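Local coordinates for ABC transporter, solute-binding protein (Staphylococcus aureus, PDB 6LKK) that binds glucose 6-phosphate between its two lobes and serves as a sensor protein that feeds a two-component signalling system, at residues 95-100 with 213-218; 187-192 with 251-256; 204-209 with 266-271; 246-251 with 260-265. All coordinates share one frame; numbering follows the deposited sequence.

Contact 1 of 4, residues 95-100 with 213-218; sequences FLLMPT and LNVDGI. With G6P (6-O-phosphono-alpha-D-glucopyranose), chain B.
L97 and M98 lie against V215 and N214 in an antiparallel strand pair, linked by four backbone bonds and a weak fifth. M98 and N214 form a hydrogen-bonded pair: M98 N meets N214 O at 2.8 Å, nearly straight (169°), in the carbonyl plane, while N214 N approaches M98 O from above its carbonyl plane. Toward I218 the register slips, F95 and L96 both facing D216 in a classic beta bulge; F95 N meets D216 O at 2.7 Å, the bond from L96 N is weak, and D216 N binds L96 O.

Apolar side chains pack on the face of L97 and P99, where L213 CD1 lies 3.8 Å from P99 CG. Beyond the bulge, I218 CD1 slants against the F95 ring, 3.5 Å from F95 CD1.

The face of M98, N214 and D216 meets the ligand. N214, its CG anti to the carbonyl carbon (chi1 -60°), donates from ND2 to sugar O2 at 3.0 Å while Q142 holds OD1. D216 OD1 accepts from O2; OD2 accepts from O3 at 2.7 Å and is bonded to Y9 OH. M98 CG lies beside O2. Strands presenting one face to the sugar fit the interlobe cleft of a periplasmic-binding-protein fold.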
# COMPACT_ATOMS: atom_id res chain seq x y z
N PHE A 95 -0.81 -3.94 10.04
CA PHE A 95 -2.23 -4.11 9.75
C PHE A 95 -2.49 -5.11 8.63
O PHE A 95 -3.30 -6.03 8.80
CB PHE A 95 -2.84 -2.75 9.39
CG PHE A 95 -4.24 -2.83 8.84
CD1 PHE A 95 -5.24 -3.48 9.54
CD2 PHE A 95 -4.56 -2.25 7.62
CE1 PHE A 95 -6.52 -3.56 9.04
CE2 PHE A 95 -5.84 -2.32 7.12
CZ PHE A 95 -6.82 -2.97 7.83
N LEU A 96 -1.82 -4.95 7.49
CA LEU A 96 -2.02 -5.84 6.35
C LEU A 96 -0.71 -5.97 5.59
O LEU A 96 0.17 -5.12 5.68
CB LEU A 96 -3.11 -5.32 5.40
CG LEU A 96 -4.58 -5.42 5.78
CD1 LEU A 96 -5.42 -4.84 4.66
CD2 LEU A 96 -5.00 -6.86 6.07
N LEU A 97 -0.61 -7.05 4.82
CA LEU A 97 0.49 -7.26 3.89
C LEU A 97 -0.02 -6.98 2.48
O LEU A 97 -1.03 -7.55 2.06
CB LEU A 97 1.03 -8.69 3.98
CG LEU A 97 1.43 -9.15 5.38
CD1 LEU A 97 1.86 -10.61 5.34
CD2 LEU A 97 2.53 -8.28 5.94
N MET A 98 0.66 -6.08 1.77
CA MET A 98 0.21 -5.64 0.45
C MET A 98 1.34 -5.79 -0.56
O MET A 98 2.25 -4.94 -0.60
CB MET A 98 -0.28 -4.20 0.48
CG MET A 98 -1.00 -3.77 -0.78
SD MET A 98 -2.59 -4.58 -0.98
CE MET A 98 -3.52 -3.73 0.29
N PRO A 99 1.33 -6.84 -1.37
CA PRO A 99 2.30 -6.92 -2.47
C PRO A 99 2.09 -5.78 -3.45
O PRO A 99 0.96 -5.43 -3.80
CB PRO A 99 2.01 -8.28 -3.11
CG PRO A 99 1.29 -9.05 -2.07
CD PRO A 99 0.50 -8.05 -1.29
N THR A 100 3.20 -5.18 -3.88
CA THR A 100 3.17 -4.34 -5.06
C THR A 100 3.23 -5.23 -6.30
O THR A 100 3.78 -6.34 -6.26
CB THR A 100 4.33 -3.34 -5.05
OG1 THR A 100 5.58 -4.04 -5.03
CG2 THR A 100 4.23 -2.44 -3.83
N LEU A 213 7.03 -6.23 -0.79
CA LEU A 213 5.89 -6.51 0.08
C LEU A 213 5.74 -5.35 1.05
O LEU A 213 6.59 -5.14 1.92
CB LEU A 213 6.07 -7.82 0.84
CG LEU A 213 4.89 -8.24 1.71
CD1 LEU A 213 3.67 -8.56 0.86
CD2 LEU A 213 5.25 -9.43 2.59
N ASN A 214 4.65 -4.60 0.90
CA ASN A 214 4.35 -3.52 1.83
C ASN A 214 3.74 -4.09 3.10
O ASN A 214 2.80 -4.88 3.05
CB ASN A 214 3.38 -2.52 1.21
CG ASN A 214 3.91 -1.87 -0.05
OD1 ASN A 214 5.10 -1.96 -0.35
ND2 ASN A 214 3.03 -1.20 -0.78
N VAL A 215 4.27 -3.67 4.25
CA VAL A 215 3.63 -3.92 5.53
C VAL A 215 2.86 -2.66 5.87
O VAL A 215 3.43 -1.67 6.35
CB VAL A 215 4.65 -4.29 6.61
CG1 VAL A 215 3.94 -4.67 7.90
CG2 VAL A 215 5.54 -5.44 6.14
N ASP A 216 1.55 -2.67 5.60
CA ASP A 216 0.70 -1.54 5.91
C ASP A 216 0.52 -1.42 7.42
O ASP A 216 0.48 -2.43 8.14
CB ASP A 216 -0.66 -1.68 5.22
CG ASP A 216 -0.56 -1.62 3.71
OD1 ASP A 216 0.55 -1.40 3.17
OD2 ASP A 216 -1.61 -1.80 3.05
N GLY A 217 0.40 -0.19 7.91
CA GLY A 217 0.37 0.07 9.33
C GLY A 217 -0.81 0.93 9.75
O GLY A 217 -1.54 1.49 8.92
N ILE A 218 -0.99 1.01 11.07
CA ILE A 218 -2.00 1.85 11.71
C ILE A 218 -1.33 2.63 12.83
O ILE A 218 -0.54 2.07 13.60
CB ILE A 218 -3.18 1.03 12.27
CG1 ILE A 218 -3.93 0.33 11.15
CG2 ILE A 218 -4.14 1.92 13.05
CD1 ILE A 218 -4.87 -0.76 11.64
C1 G6P B . 0.37 1.25 -1.05
C2 G6P B . -0.06 0.62 0.30
C3 G6P B . -1.49 0.80 0.64
C4 G6P B . -1.97 2.12 0.21
C5 G6P B . -1.97 2.18 -1.31
C6 G6P B . -2.31 3.56 -1.78
O1 G6P B . 1.04 0.31 -1.83
O2 G6P B . 0.23 -0.79 0.29
O3 G6P B . -1.64 0.69 2.12
O4 G6P B . -3.32 2.34 0.68
O5 G6P B . -0.67 1.83 -1.90
O6 G6P B . -1.38 4.46 -1.25
P G6P B . -0.60 5.56 -2.27
O1P G6P B . 0.24 6.48 -1.40
O2P G6P B . -1.65 6.39 -3.04
O3P G6P B . 0.27 4.83 -3.22

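Contact 2 of 4, residues 187-192 with 251-256; sequences SYEQDA and DAKSIR. With G6P (6-O-phosphono-alpha-D-glucopyranose), chain B.
E189 and K253 form a salt bridge in this periplasmic-binding-protein fold, joining the first turn of helix 189-197 to the short, weakly bonded strand at 253-254. This is the tight part. The two side chains cross at about a right angle, and K253 NZ stands 2.8 Å from E189 OE1, on its syn side and 19° out of the carboxylate plane; the bond to OE2 is weak. E189 has CG anti to the backbone N (chi1 -169°) and stays extended beyond it, whereas K253 bends only at its last torsion (chi4 61°) to reach the carboxylate. Each end has a further partner: Y206 OH binds E189 OE2, and E268 O accepts from K253 NZ. The carboxylate is thus fixed on both oxygens, and the nearby ammonium probably favours its ionised form.

The looser part lies toward Q190 and D251, where no direct bond crosses: Q190 NE2 stays 3.7 Å from D251 O and gives a proton to F250 O. A water fills the gap, accepting from Q190 NE2 and donating to E189 OE1 and to D251 O at 2.9 Å.

Y188, at the N-cap position of the helix, turns from this junction to the ligand. One face of its ring receives D191 CB, and over the opposite face, toward the rim, sits the sugar ring oxygen O5, 3.5 Å from Y188 CD1.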
# COMPACT_ATOMS: atom_id res chain seq x y z
N SER A 187 1.42 -0.85 -9.73
CA SER A 187 0.25 -0.73 -8.88
C SER A 187 0.47 -1.57 -7.62
O SER A 187 1.61 -1.88 -7.24
CB SER A 187 -1.01 -1.14 -9.66
OG SER A 187 -2.18 -1.03 -8.87
N TYR A 188 -0.62 -1.93 -6.95
CA TYR A 188 -0.55 -2.82 -5.80
C TYR A 188 -1.73 -3.78 -5.86
O TYR A 188 -2.71 -3.56 -6.57
CB TYR A 188 -0.52 -2.05 -4.47
CG TYR A 188 -1.73 -1.20 -4.17
CD1 TYR A 188 -1.84 0.09 -4.68
CD2 TYR A 188 -2.75 -1.67 -3.36
CE1 TYR A 188 -2.94 0.88 -4.39
CE2 TYR A 188 -3.86 -0.89 -3.07
CZ TYR A 188 -3.94 0.39 -3.59
OH TYR A 188 -5.04 1.17 -3.31
N GLU A 189 -1.61 -4.86 -5.08
CA GLU A 189 -2.44 -6.04 -5.30
C GLU A 189 -3.93 -5.73 -5.20
O GLU A 189 -4.72 -6.15 -6.05
CB GLU A 189 -2.05 -7.12 -4.29
CG GLU A 189 -2.64 -8.48 -4.57
CD GLU A 189 -2.06 -9.54 -3.67
OE1 GLU A 189 -2.32 -9.50 -2.45
OE2 GLU A 189 -1.32 -10.41 -4.19
N GLN A 190 -4.35 -5.02 -4.15
CA GLN A 190 -5.78 -4.80 -3.94
C GLN A 190 -6.38 -3.91 -5.02
O GLN A 190 -7.52 -4.13 -5.45
CB GLN A 190 -6.03 -4.20 -2.56
CG GLN A 190 -6.17 -5.23 -1.45
CD GLN A 190 -7.26 -6.23 -1.74
OE1 GLN A 190 -8.40 -5.86 -2.05
NE2 GLN A 190 -6.92 -7.51 -1.68
N ASP A 191 -5.64 -2.90 -5.47
CA ASP A 191 -6.15 -2.02 -6.52
C ASP A 191 -6.27 -2.78 -7.84
O ASP A 191 -7.26 -2.62 -8.56
CB ASP A 191 -5.22 -0.82 -6.66
CG ASP A 191 -5.96 0.48 -6.92
OD1 ASP A 191 -7.21 0.47 -7.02
OD2 ASP A 191 -5.28 1.53 -7.01
N ALA A 192 -5.29 -3.61 -8.16
CA ALA A 192 -5.38 -4.44 -9.35
C ALA A 192 -6.56 -5.40 -9.26
O ALA A 192 -7.31 -5.58 -10.23
CB ALA A 192 -4.08 -5.22 -9.54
N ASP A 251 -9.51 -11.20 -0.58
CA ASP A 251 -8.21 -11.86 -0.72
C ASP A 251 -7.11 -11.00 -0.13
O ASP A 251 -5.98 -10.97 -0.62
CB ASP A 251 -7.89 -12.19 -2.18
CG ASP A 251 -8.91 -13.13 -2.81
OD1 ASP A 251 -9.03 -14.27 -2.32
OD2 ASP A 251 -9.57 -12.72 -3.78
N ALA A 252 -7.43 -10.25 0.93
CA ALA A 252 -6.40 -9.55 1.66
C ALA A 252 -5.43 -10.56 2.26
O ALA A 252 -5.73 -11.74 2.40
CB ALA A 252 -7.01 -8.69 2.77
N LYS A 253 -4.24 -10.07 2.61
CA LYS A 253 -3.23 -10.88 3.28
C LYS A 253 -3.14 -10.40 4.72
O LYS A 253 -2.61 -9.31 4.98
CB LYS A 253 -1.90 -10.80 2.54
CG LYS A 253 -1.93 -11.55 1.21
CD LYS A 253 -0.63 -11.41 0.44
CE LYS A 253 -0.57 -12.38 -0.73
NZ LYS A 253 -1.65 -12.15 -1.72
N SER A 254 -3.65 -11.20 5.64
CA SER A 254 -3.74 -10.81 7.04
C SER A 254 -2.36 -10.71 7.67
O SER A 254 -1.43 -11.44 7.31
CB SER A 254 -4.59 -11.81 7.81
OG SER A 254 -4.58 -11.53 9.21
N ILE A 255 -2.24 -9.81 8.65
CA ILE A 255 -1.04 -9.72 9.47
C ILE A 255 -1.00 -10.76 10.57
O ILE A 255 0.05 -10.92 11.21
CB ILE A 255 -0.94 -8.30 10.06
CG1 ILE A 255 0.42 -8.04 10.70
CG2 ILE A 255 -2.06 -8.06 11.08
CD1 ILE A 255 1.59 -8.08 9.73
N ARG A 256 -2.09 -11.49 10.79
CA ARG A 256 -2.21 -12.38 11.94
C ARG A 256 -1.88 -13.83 11.57
O ARG A 256 -2.12 -14.28 10.45
CB ARG A 256 -3.62 -12.32 12.52
CG ARG A 256 -3.99 -10.98 13.12
CD ARG A 256 -5.41 -11.02 13.69
NE ARG A 256 -5.54 -11.96 14.80
CZ ARG A 256 -5.61 -11.62 16.09
NH1 ARG A 256 -5.56 -10.36 16.48
NH2 ARG A 256 -5.73 -12.57 17.00
C1 G6P B . 0.37 1.25 -1.05
C2 G6P B . -0.06 0.62 0.30
C3 G6P B . -1.49 0.80 0.64
C4 G6P B . -1.97 2.12 0.21
C5 G6P B . -1.97 2.18 -1.31
C6 G6P B . -2.31 3.56 -1.78
O1 G6P B . 1.04 0.31 -1.83
O2 G6P B . 0.23 -0.79 0.29
O3 G6P B . -1.64 0.69 2.12
O4 G6P B . -3.32 2.34 0.68
O5 G6P B . -0.67 1.83 -1.90
O6 G6P B . -1.38 4.46 -1.25
P G6P B . -0.60 5.56 -2.27
O1P G6P B . 0.24 6.48 -1.40
O2P G6P B . -1.65 6.39 -3.04
O3P G6P B . 0.27 4.83 -3.22
O HOH W 1 -4.37 -8.60 -1.05

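Contact 3 of 4, residues 204-209 with 266-271; sequences IVYPIE and SIENLK
The Y206 ring carries E268 on one face and has the backbone oxygen of S266 at its edge. E268 CB stands 4.0 Å from the ring centroid and 29° off its normal, a CH-pi contact; CG comes lower toward the rim, 3.2 Å from Y206 CE1. E268 then bends at chi2 (-74°), and its end leads away with the carboxylate plane 78° from that of the ring, so methylenes rather than charge meet the aromatic face. At the edge, near the ring plane, S266 O is 4.0 Å from CE1.

The phenol oxygen works as a polar junction. E268 N donates to Y206 OH at 3.1 Å, and the same oxygen is hydrogen-bonded to E189 OE2 of helix 189-197. I267 CG2 lies 3.8 Å from Y206 OH.

Next to this, I204 and I267 meet through their terminal methyls, CD1 to CD1 at 3.8 Å. A water spans the margin, accepting from I204 N and bonding S266 OG.

The contact sets the long segment after strand 253-254 against the end of strand 202-205. I204 also packs on V101 of strand 92-105 and A192 of helix 189-197, I267 touches E189 and R193 of that helix, and L270 reaches L97 and K253 on two neighbouring strands.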
# COMPACT_ATOMS: atom_id res chain seq x y z
N ILE A 204 -2.39 -9.48 -13.51
CA ILE A 204 -1.59 -9.14 -12.34
C ILE A 204 -0.27 -9.90 -12.44
O ILE A 204 -0.27 -11.13 -12.57
CB ILE A 204 -2.33 -9.47 -11.04
CG1 ILE A 204 -3.67 -8.71 -11.00
CG2 ILE A 204 -1.48 -9.10 -9.83
CD1 ILE A 204 -4.59 -9.12 -9.87
N VAL A 205 0.84 -9.17 -12.39
CA VAL A 205 2.17 -9.73 -12.56
C VAL A 205 2.98 -9.43 -11.31
O VAL A 205 3.13 -8.26 -10.92
CB VAL A 205 2.87 -9.19 -13.81
CG1 VAL A 205 4.32 -9.66 -13.88
CG2 VAL A 205 2.12 -9.62 -15.07
N TYR A 206 3.51 -10.47 -10.69
CA TYR A 206 4.43 -10.32 -9.58
C TYR A 206 5.85 -10.38 -10.13
O TYR A 206 6.30 -11.46 -10.54
CB TYR A 206 4.21 -11.43 -8.55
CG TYR A 206 2.80 -11.43 -7.99
CD1 TYR A 206 1.77 -12.13 -8.63
CD2 TYR A 206 2.48 -10.73 -6.84
CE1 TYR A 206 0.48 -12.12 -8.13
CE2 TYR A 206 1.19 -10.72 -6.33
CZ TYR A 206 0.20 -11.42 -6.98
OH TYR A 206 -1.09 -11.42 -6.48
N PRO A 207 6.58 -9.27 -10.18
CA PRO A 207 7.84 -9.24 -10.95
C PRO A 207 8.82 -10.30 -10.49
O PRO A 207 9.13 -10.42 -9.30
CB PRO A 207 8.38 -7.82 -10.73
CG PRO A 207 7.55 -7.22 -9.64
CD PRO A 207 6.25 -7.95 -9.62
N ILE A 208 9.34 -11.07 -11.46
CA ILE A 208 10.23 -12.18 -11.14
C ILE A 208 11.54 -11.71 -10.53
O ILE A 208 12.18 -12.47 -9.79
CB ILE A 208 10.50 -13.04 -12.40
CG1 ILE A 208 11.10 -12.20 -13.53
CG2 ILE A 208 9.21 -13.71 -12.87
CD1 ILE A 208 11.62 -13.03 -14.70
N GLU A 209 11.95 -10.47 -10.79
CA GLU A 209 13.21 -9.97 -10.23
C GLU A 209 13.12 -9.71 -8.73
O GLU A 209 14.16 -9.55 -8.08
CB GLU A 209 13.64 -8.68 -10.92
CG GLU A 209 13.84 -8.79 -12.41
CD GLU A 209 12.57 -8.52 -13.20
OE1 GLU A 209 11.50 -8.41 -12.57
OE2 GLU A 209 12.66 -8.42 -14.44
N SER A 266 -6.16 -15.38 -9.85
CA SER A 266 -4.79 -15.04 -10.22
C SER A 266 -4.02 -14.37 -9.09
O SER A 266 -2.82 -14.12 -9.25
CB SER A 266 -4.79 -14.12 -11.44
OG SER A 266 -5.18 -12.80 -11.09
N ILE A 267 -4.65 -14.07 -7.95
CA ILE A 267 -3.91 -13.60 -6.79
C ILE A 267 -2.99 -14.73 -6.33
O ILE A 267 -3.37 -15.91 -6.35
CB ILE A 267 -4.87 -13.17 -5.67
CG1 ILE A 267 -5.85 -12.10 -6.17
CG2 ILE A 267 -4.09 -12.66 -4.46
CD1 ILE A 267 -5.22 -10.77 -6.50
N GLU A 268 -1.78 -14.37 -5.91
CA GLU A 268 -0.80 -15.36 -5.50
C GLU A 268 -0.62 -15.35 -3.98
O GLU A 268 -0.64 -14.28 -3.35
CB GLU A 268 0.56 -15.11 -6.17
CG GLU A 268 0.54 -15.29 -7.69
CD GLU A 268 0.48 -16.74 -8.13
OE1 GLU A 268 0.50 -17.64 -7.27
OE2 GLU A 268 0.42 -16.98 -9.35
N ASN A 269 -0.46 -16.54 -3.42
CA ASN A 269 -0.03 -16.69 -2.04
C ASN A 269 1.41 -16.20 -1.89
O ASN A 269 2.20 -16.28 -2.83
CB ASN A 269 -0.14 -18.16 -1.63
CG ASN A 269 0.18 -18.40 -0.17
OD1 ASN A 269 1.35 -18.41 0.23
ND2 ASN A 269 -0.85 -18.60 0.64
N LEU A 270 1.74 -15.70 -0.70
CA LEU A 270 3.08 -15.17 -0.48
C LEU A 270 4.15 -16.20 -0.82
O LEU A 270 5.22 -15.86 -1.33
CB LEU A 270 3.24 -14.71 0.96
CG LEU A 270 2.66 -13.34 1.33
CD1 LEU A 270 2.87 -13.08 2.81
CD2 LEU A 270 3.28 -12.22 0.50
N LYS A 271 3.87 -17.48 -0.55
CA LYS A 271 4.87 -18.51 -0.79
C LYS A 271 5.20 -18.66 -2.28
O LYS A 271 6.24 -19.23 -2.61
CB LYS A 271 4.41 -19.85 -0.22
CG LYS A 271 3.32 -20.56 -1.03
CD LYS A 271 2.87 -21.83 -0.33
CE LYS A 271 1.94 -22.66 -1.21
NZ LYS A 271 0.59 -22.04 -1.34
O HOH W 2 -4.10 -11.74 -13.45

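Contact 4 of 4, residues 246-251 with 260-265; sequences LVAEFD and SEQSDQ
A largely polar contact ties the C-terminal end of helix 240-250 to the extended chain at 260-265, its centre about 17 Å from the chain's centre. Q262 and D251 carry it. Q262 stretches out fully, its CG anti to the backbone N (chi1 -173°), and its amide nitrogen gives two protons: one to A248 O at 3.0 Å, from above the carbonyl plane, the other to D251 OD1 at 2.9 Å, near the plane of the amide. This fixes the amide's rotation at the helix end.

D251 OD1 is gripped from opposite faces of its carboxylate, by Q262 NE2 on one and by D264 N on the other, the latter at 3.1 Å and nearly straight (171°). D251 OD2 bears a salt bridge from R193 and two waters, one shared with D264 O and one with D264 OD2. That arginine and the waters probably ease the approach of the D264 carboxylate, whose OD2 is 3.8 Å from D251 OD1.

The apolar part is small: V247 CG1 lies 3.5 Å from Q262 CB and also against S260 O. Positive-phi D251 closes a helix C-terminus whose last-turn carbonyl accepts from a side-chain amide.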
# COMPACT_ATOMS: atom_id res chain seq x y z
N LEU A 246 -11.64 -9.51 6.03
CA LEU A 246 -10.92 -8.87 4.93
C LEU A 246 -10.30 -9.91 4.01
O LEU A 246 -10.29 -9.73 2.78
CB LEU A 246 -9.85 -7.92 5.49
CG LEU A 246 -10.38 -6.68 6.20
CD1 LEU A 246 -9.26 -5.95 6.92
CD2 LEU A 246 -11.06 -5.75 5.20
N VAL A 247 -9.76 -10.99 4.57
CA VAL A 247 -9.21 -12.07 3.76
C VAL A 247 -10.31 -12.70 2.91
O VAL A 247 -10.17 -12.87 1.70
CB VAL A 247 -8.52 -13.11 4.65
CG1 VAL A 247 -8.16 -14.36 3.87
CG2 VAL A 247 -7.27 -12.51 5.28
N ALA A 248 -11.43 -13.05 3.55
CA ALA A 248 -12.49 -13.76 2.85
C ALA A 248 -13.07 -12.93 1.71
O ALA A 248 -13.30 -13.44 0.61
CB ALA A 248 -13.59 -14.16 3.83
N GLU A 249 -13.31 -11.64 1.96
CA GLU A 249 -14.02 -10.83 0.98
C GLU A 249 -13.11 -10.27 -0.10
O GLU A 249 -13.53 -10.13 -1.25
CB GLU A 249 -14.76 -9.69 1.68
CG GLU A 249 -15.45 -8.73 0.72
CD GLU A 249 -16.47 -7.84 1.41
OE1 GLU A 249 -17.14 -7.06 0.71
OE2 GLU A 249 -16.59 -7.92 2.65
N PHE A 250 -11.86 -9.94 0.24
CA PHE A 250 -10.98 -9.22 -0.67
C PHE A 250 -9.72 -9.98 -1.07
O PHE A 250 -8.91 -9.44 -1.84
CB PHE A 250 -10.55 -7.89 -0.05
CG PHE A 250 -11.68 -6.94 0.22
CD1 PHE A 250 -12.18 -6.15 -0.79
CD2 PHE A 250 -12.23 -6.84 1.48
CE1 PHE A 250 -13.22 -5.27 -0.55
CE2 PHE A 250 -13.26 -5.96 1.74
CZ PHE A 250 -13.76 -5.17 0.72
N ASP A 251 -9.51 -11.20 -0.58
CA ASP A 251 -8.21 -11.86 -0.72
C ASP A 251 -7.11 -11.00 -0.13
O ASP A 251 -5.98 -10.97 -0.62
CB ASP A 251 -7.89 -12.19 -2.18
CG ASP A 251 -8.91 -13.13 -2.81
OD1 ASP A 251 -9.03 -14.27 -2.32
OD2 ASP A 251 -9.57 -12.72 -3.78
N SER A 260 -6.93 -17.14 8.00
CA SER A 260 -6.74 -17.89 6.77
C SER A 260 -5.86 -17.14 5.79
O SER A 260 -5.77 -15.90 5.80
CB SER A 260 -8.09 -18.18 6.11
OG SER A 260 -8.92 -18.95 6.95
N GLU A 261 -5.20 -17.90 4.92
CA GLU A 261 -4.60 -17.39 3.70
C GLU A 261 -5.54 -17.71 2.54
O GLU A 261 -5.99 -18.85 2.40
CB GLU A 261 -3.23 -18.02 3.46
CG GLU A 261 -2.20 -17.71 4.53
CD GLU A 261 -0.92 -18.51 4.37
OE1 GLU A 261 -0.79 -19.24 3.36
OE2 GLU A 261 -0.06 -18.43 5.27
N GLN A 262 -5.85 -16.70 1.74
CA GLN A 262 -6.75 -16.85 0.61
C GLN A 262 -6.20 -16.06 -0.56
O GLN A 262 -5.86 -14.88 -0.41
CB GLN A 262 -8.16 -16.37 0.97
CG GLN A 262 -9.21 -16.65 -0.09
CD GLN A 262 -10.57 -16.10 0.31
OE1 GLN A 262 -11.15 -16.53 1.31
NE2 GLN A 262 -11.07 -15.14 -0.46
N SER A 263 -6.12 -16.70 -1.73
CA SER A 263 -5.58 -16.06 -2.93
C SER A 263 -6.34 -16.61 -4.13
O SER A 263 -5.81 -17.31 -4.99
CB SER A 263 -4.07 -16.28 -3.05
OG SER A 263 -3.74 -17.64 -2.85
N ASP A 264 -7.63 -16.29 -4.20
CA ASP A 264 -8.48 -16.81 -5.26
C ASP A 264 -7.99 -16.37 -6.63
O ASP A 264 -7.50 -15.25 -6.81
CB ASP A 264 -9.93 -16.33 -5.07
CG ASP A 264 -10.62 -17.02 -3.91
OD1 ASP A 264 -10.01 -17.94 -3.32
OD2 ASP A 264 -11.77 -16.64 -3.60
N GLN A 265 -8.12 -17.27 -7.60
CA GLN A 265 -7.89 -16.96 -9.02
C GLN A 265 -6.44 -16.50 -9.18
O GLN A 265 -5.53 -17.19 -8.67
CB GLN A 265 -8.95 -15.97 -9.48
CG GLN A 265 -10.37 -16.53 -9.39
CD GLN A 265 -11.42 -15.53 -9.83
OE1 GLN A 265 -11.68 -14.54 -9.14
NE2 GLN A 265 -12.02 -15.77 -10.98
O HOH W 3 -4.24 -12.93 -0.97
O HOH W 4 -9.17 -12.97 -6.47
O HOH W 5 -12.08 -13.90 -3.73

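In the fold
Contact 1 holds the sugar directly, and the others follow outward from it around strand 92-105. Contact 2, with its centre 7 Å away, lies along the edge of that strand away from 213-218: P99 O receives E189 N at 2.9 Å, and L97 N meets K253 O at 3.0 Å. Both reach the ligand, contact 2 through Y188. Contact 3, about 11 Å between centres from contact 2, shares its polar network through E189 OE2 and Y206 OH, 2.5 Å apart. Contact 4 shares D251 with contact 2, meets it again where Q190 NE2 binds F250 O, and joins contact 3 through N269 ND2 and E261 OE1, 2.8 Å apart; it lies away from the pocket.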